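Local coordinates for tail protein, 43 kDa (Neisseria meningitidis MC58, PDB 3D37), which is of unknown function but is probably a baseplate or tail component related to those of Mu-like phages, at residues A312-R320 with T331-W341. Residues are numbered along the deposited sequence; the frame is centred on the assembly and turned at random.
Sequences AVFFLMGRR and TELRLKEDGIW
R320 and E332 face each other as a hydrogen-bonded pair of an antiparallel hairpin, and their side chains add a salt bridge: R320 NH1 lies 3.1 Å from E332 OE1, a weak, bent bond with guanidinium and carboxylate planes nearly perpendicular. E332 OE2 lies in the plane of the R334 guanidinium and accepts a straighter bond from R334 NH1, 3.1 Å away. One glutamate thus joins two arginines, which also pair with acids of strand 24-30: R320 with D26, R334 with D28 and D30.

Between the strands, F315 and K336 exchange backbone bonds, as do R320 and E332. In the middle R334 O receives M317 N at 3.0 Å and, more weakly, G318 N at 3.4 Å, a classic beta bulge. G318 suits this place because the R334 guanidinium lies flat over its backbone, R334 NH2 only 3.7 Å from G318 CA. Beyond E337, where a type II turn begins, a water bridges V313 O and D338 N.

M317, at the bulge, points toward 331-341. Bent at chi2 and chi3 (76° and 70°), its chain carries M317 SD over the face of the W341 five-membered ring, 4.2 Å from the centroid, a Met-aromatic contact. F315 meets W341 rim to rim, F315 CE2 to W341 CE3 at 3.6 Å. On the face opposite F315 and K336, L316 packs against L333 and L335, L316 CD1 3.7 Å from L335 CD2.

The chemistry therefore divides: L316, L333 and L335 make one face largely apolar, with R319 reaching W295 O; the other carries R320, E332, R334, K336 and F315, its acids probably offsetting the arginines, while M317 and W341 pack at the turn end.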
loop_
_atom_site.group_PDB
_atom_site.type_symbol
_atom_site.label_atom_id
_atom_site.label_comp_id
_atom_site.label_asym_id
_atom_site.label_seq_id
_atom_site.Cartn_x
_atom_site.Cartn_y
_atom_site.Cartn_z
ATOM N N ALA A 312 -15.246 31.539 -17.206
ATOM C CA ALA A 312 -14.887 32.790 -16.525
ATOM C C ALA A 312 -13.387 32.939 -16.440
ATOM O O ALA A 312 -12.627 31.995 -16.722
ATOM C CB ALA A 312 -15.494 32.802 -15.116
ATOM N N VAL A 313 -12.967 34.140 -16.084
ATOM C CA VAL A 313 -11.580 34.463 -15.888
ATOM C C VAL A 313 -11.336 34.484 -14.363
ATOM O O VAL A 313 -12.178 34.969 -13.561
ATOM C CB VAL A 313 -11.178 35.834 -16.508
ATOM C CG1 VAL A 313 -9.710 36.195 -16.189
ATOM C CG2 VAL A 313 -11.439 35.850 -18.009
ATOM N N PHE A 314 -10.201 33.905 -14.002
ATOM C CA PHE A 314 -9.720 33.815 -12.646
ATOM C C PHE A 314 -8.300 34.385 -12.571
ATOM O O PHE A 314 -7.554 34.425 -13.569
ATOM C CB PHE A 314 -9.756 32.367 -12.136
ATOM C CG PHE A 314 -11.126 31.760 -12.146
ATOM C CD1 PHE A 314 -11.975 31.903 -11.060
ATOM C CD2 PHE A 314 -11.584 31.072 -13.261
ATOM C CE1 PHE A 314 -13.269 31.365 -11.079
ATOM C CE2 PHE A 314 -12.875 30.544 -13.310
ATOM C CZ PHE A 314 -13.721 30.674 -12.199
ATOM N N PHE A 315 -7.978 34.827 -11.359
ATOM C CA PHE A 315 -6.709 35.436 -11.002
ATOM C C PHE A 315 -5.805 34.431 -10.272
ATOM O O PHE A 315 -6.214 33.764 -9.297
ATOM C CB PHE A 315 -6.949 36.621 -10.104
ATOM C CG PHE A 315 -5.696 37.328 -9.716
ATOM C CD1 PHE A 315 -4.964 38.015 -10.672
ATOM C CD2 PHE A 315 -5.225 37.298 -8.391
ATOM C CE1 PHE A 315 -3.767 38.670 -10.326
ATOM C CE2 PHE A 315 -4.026 37.948 -8.035
ATOM C CZ PHE A 315 -3.297 38.637 -9.005
ATOM N N LEU A 316 -4.602 34.274 -10.792
ATOM C CA LEU A 316 -3.661 33.304 -10.272
ATOM C C LEU A 316 -2.880 33.853 -9.072
ATOM O O LEU A 316 -2.062 34.724 -9.196
ATOM C CB LEU A 316 -2.724 32.791 -11.369
ATOM C CG LEU A 316 -1.738 31.686 -11.020
ATOM C CD1 LEU A 316 -2.505 30.373 -10.700
ATOM C CD2 LEU A 316 -0.716 31.480 -12.203
ATOM N N MET A 317 -3.149 33.287 -7.917
ATOM C CA MET A 317 -2.667 33.856 -6.639
ATOM C C MET A 317 -1.477 33.058 -6.146
ATOM O O MET A 317 -0.681 33.539 -5.380
ATOM C CB MET A 317 -3.849 33.809 -5.625
ATOM C CG MET A 317 -3.640 34.464 -4.324
ATOM S SD MET A 317 -3.716 36.304 -4.278
ATOM C CE MET A 317 -5.515 36.353 -4.584
ATOM N N GLY A 318 -1.415 31.800 -6.552
ATOM C CA GLY A 318 -0.387 30.862 -6.151
ATOM C C GLY A 318 -0.149 29.799 -7.193
ATOM O O GLY A 318 -1.045 29.463 -7.972
ATOM N N ARG A 319 1.097 29.335 -7.280
ATOM C CA ARG A 319 1.423 28.299 -8.192
ATOM C C ARG A 319 2.592 27.452 -7.764
ATOM O O ARG A 319 3.567 27.936 -7.209
ATOM C CB ARG A 319 1.605 28.823 -9.628
ATOM C CG ARG A 319 2.852 29.477 -9.936
ATOM C CD ARG A 319 3.979 28.521 -10.417
ATOM N NE ARG A 319 5.101 29.419 -10.500
ATOM C CZ ARG A 319 5.998 29.702 -9.568
ATOM N NH1 ARG A 319 6.085 29.080 -8.421
ATOM N NH2 ARG A 319 6.864 30.636 -9.841
ATOM N N ARG A 320 2.468 26.170 -8.060
ATOM C CA ARG A 320 3.468 25.192 -7.668
ATOM C C ARG A 320 3.901 24.355 -8.865
ATOM O O ARG A 320 3.119 23.608 -9.421
ATOM C CB ARG A 320 2.854 24.387 -6.520
ATOM C CG ARG A 320 3.628 23.287 -5.814
ATOM C CD ARG A 320 2.643 22.725 -4.733
ATOM N NE ARG A 320 3.056 21.420 -4.350
ATOM C CZ ARG A 320 2.257 20.393 -4.009
ATOM N NH1 ARG A 320 0.913 20.502 -3.924
ATOM N NH2 ARG A 320 2.847 19.214 -3.769
ATOM N N THR A 331 2.007 21.644 -13.019
ATOM C CA THR A 331 1.839 22.863 -12.316
ATOM C C THR A 331 0.464 22.824 -11.632
ATOM O O THR A 331 -0.573 22.526 -12.257
ATOM C CB THR A 331 2.038 24.167 -13.207
ATOM O OG1 THR A 331 3.189 24.000 -14.049
ATOM C CG2 THR A 331 2.223 25.454 -12.294
ATOM N N GLU A 332 0.478 23.126 -10.334
ATOM C CA GLU A 332 -0.763 23.454 -9.617
ATOM C C GLU A 332 -0.982 24.911 -9.645
ATOM O O GLU A 332 -0.077 25.743 -9.305
ATOM C CB GLU A 332 -0.650 22.932 -8.181
ATOM C CG GLU A 332 -1.712 23.447 -7.222
ATOM C CD GLU A 332 -1.415 22.963 -5.764
ATOM O OE1 GLU A 332 -1.301 21.709 -5.641
ATOM O OE2 GLU A 332 -1.298 23.841 -4.839
ATOM N N LEU A 333 -2.180 25.271 -10.068
ATOM C CA LEU A 333 -2.585 26.659 -10.248
ATOM C C LEU A 333 -3.693 26.992 -9.239
ATOM O O LEU A 333 -4.777 26.400 -9.294
ATOM C CB LEU A 333 -3.053 26.906 -11.688
ATOM C CG LEU A 333 -2.115 26.451 -12.845
ATOM C CD1 LEU A 333 -2.894 26.521 -14.155
ATOM C CD2 LEU A 333 -0.839 27.298 -12.878
ATOM N N ARG A 334 -3.386 27.852 -8.276
ATOM C CA ARG A 334 -4.346 28.224 -7.225
ATOM C C ARG A 334 -4.982 29.523 -7.657
ATOM O O ARG A 334 -4.389 30.575 -7.597
ATOM C CB ARG A 334 -3.673 28.348 -5.849
ATOM C CG ARG A 334 -2.996 27.017 -5.478
ATOM C CD ARG A 334 -2.552 26.979 -4.001
ATOM N NE ARG A 334 -1.478 27.921 -3.728
ATOM C CZ ARG A 334 -0.187 27.629 -3.781
ATOM N NH1 ARG A 334 0.243 26.420 -4.144
ATOM N NH2 ARG A 334 0.690 28.567 -3.521
ATOM N N LEU A 335 -6.209 29.397 -8.129
ATOM C CA LEU A 335 -6.948 30.450 -8.775
ATOM C C LEU A 335 -8.050 31.023 -7.877
ATOM O O LEU A 335 -8.700 30.311 -7.089
ATOM C CB LEU A 335 -7.501 29.908 -10.077
ATOM C CG LEU A 335 -6.482 29.618 -11.170
ATOM C CD1 LEU A 335 -7.036 28.643 -12.192
ATOM C CD2 LEU A 335 -6.009 30.964 -11.830
ATOM N N LYS A 336 -8.253 32.329 -7.996
ATOM C CA LYS A 336 -9.191 33.062 -7.188
ATOM C C LYS A 336 -10.113 33.853 -8.079
ATOM O O LYS A 336 -9.789 34.109 -9.237
ATOM C CB LYS A 336 -8.440 34.004 -6.226
ATOM C CG LYS A 336 -7.528 33.260 -5.190
ATOM C CD LYS A 336 -8.437 32.648 -4.113
ATOM C CE LYS A 336 -7.762 32.162 -2.893
ATOM N NZ LYS A 336 -8.774 31.646 -1.945
ATOM N N GLU A 337 -11.280 34.210 -7.530
ATOM C CA GLU A 337 -12.189 35.138 -8.162
ATOM C C GLU A 337 -11.432 36.361 -8.697
ATOM O O GLU A 337 -10.604 36.991 -8.002
ATOM C CB GLU A 337 -13.255 35.597 -7.167
ATOM C CG GLU A 337 -14.366 36.438 -7.753
ATOM C CD GLU A 337 -15.454 36.815 -6.750
ATOM O OE1 GLU A 337 -15.336 36.521 -5.534
ATOM O OE2 GLU A 337 -16.402 37.483 -7.197
ATOM N N ASP A 338 -11.770 36.729 -9.926
ATOM C CA ASP A 338 -11.168 37.898 -10.596
ATOM C C ASP A 338 -11.599 39.247 -10.050
ATOM O O ASP A 338 -12.720 39.422 -9.594
ATOM C CB ASP A 338 -11.506 37.785 -12.082
ATOM C CG ASP A 338 -10.641 38.663 -12.980
ATOM O OD1 ASP A 338 -9.429 38.782 -12.714
ATOM O OD2 ASP A 338 -11.226 39.181 -13.968
ATOM N N GLY A 339 -10.667 40.200 -10.030
ATOM C CA GLY A 339 -10.970 41.585 -9.726
ATOM C C GLY A 339 -11.090 41.924 -8.243
ATOM O O GLY A 339 -11.331 43.062 -7.917
ATOM N N ILE A 340 -10.888 40.962 -7.345
ATOM C CA ILE A 340 -11.167 41.146 -5.909
ATOM C C ILE A 340 -9.942 41.612 -5.096
ATOM O O ILE A 340 -10.039 42.512 -4.273
ATOM C CB ILE A 340 -11.775 39.808 -5.314
ATOM C CG1 ILE A 340 -13.093 39.435 -6.036
ATOM C CG2 ILE A 340 -11.990 39.907 -3.810
ATOM C CD1 ILE A 340 -14.194 40.544 -6.083
ATOM N N TRP A 341 -8.781 41.020 -5.342
ATOM C CA TRP A 341 -7.531 41.300 -4.601
ATOM C C TRP A 341 -6.935 42.646 -5.013
ATOM O O TRP A 341 -6.874 42.939 -6.187
ATOM C CB TRP A 341 -6.479 40.159 -4.852
ATOM C CG TRP A 341 -5.229 40.213 -3.949
ATOM C CD1 TRP A 341 -5.208 40.196 -2.577
ATOM C CD2 TRP A 341 -3.835 40.355 -4.360
ATOM N NE1 TRP A 341 -3.921 40.294 -2.126
ATOM C CE2 TRP A 341 -3.061 40.408 -3.185
ATOM C CE3 TRP A 341 -3.186 40.435 -5.597
ATOM C CZ2 TRP A 341 -1.655 40.508 -3.208
ATOM C CZ3 TRP A 341 -1.785 40.540 -5.618
ATOM C CH2 TRP A 341 -1.043 40.568 -4.439
HETATM O O HOH W 1 -13.724 35.138 -11.429
#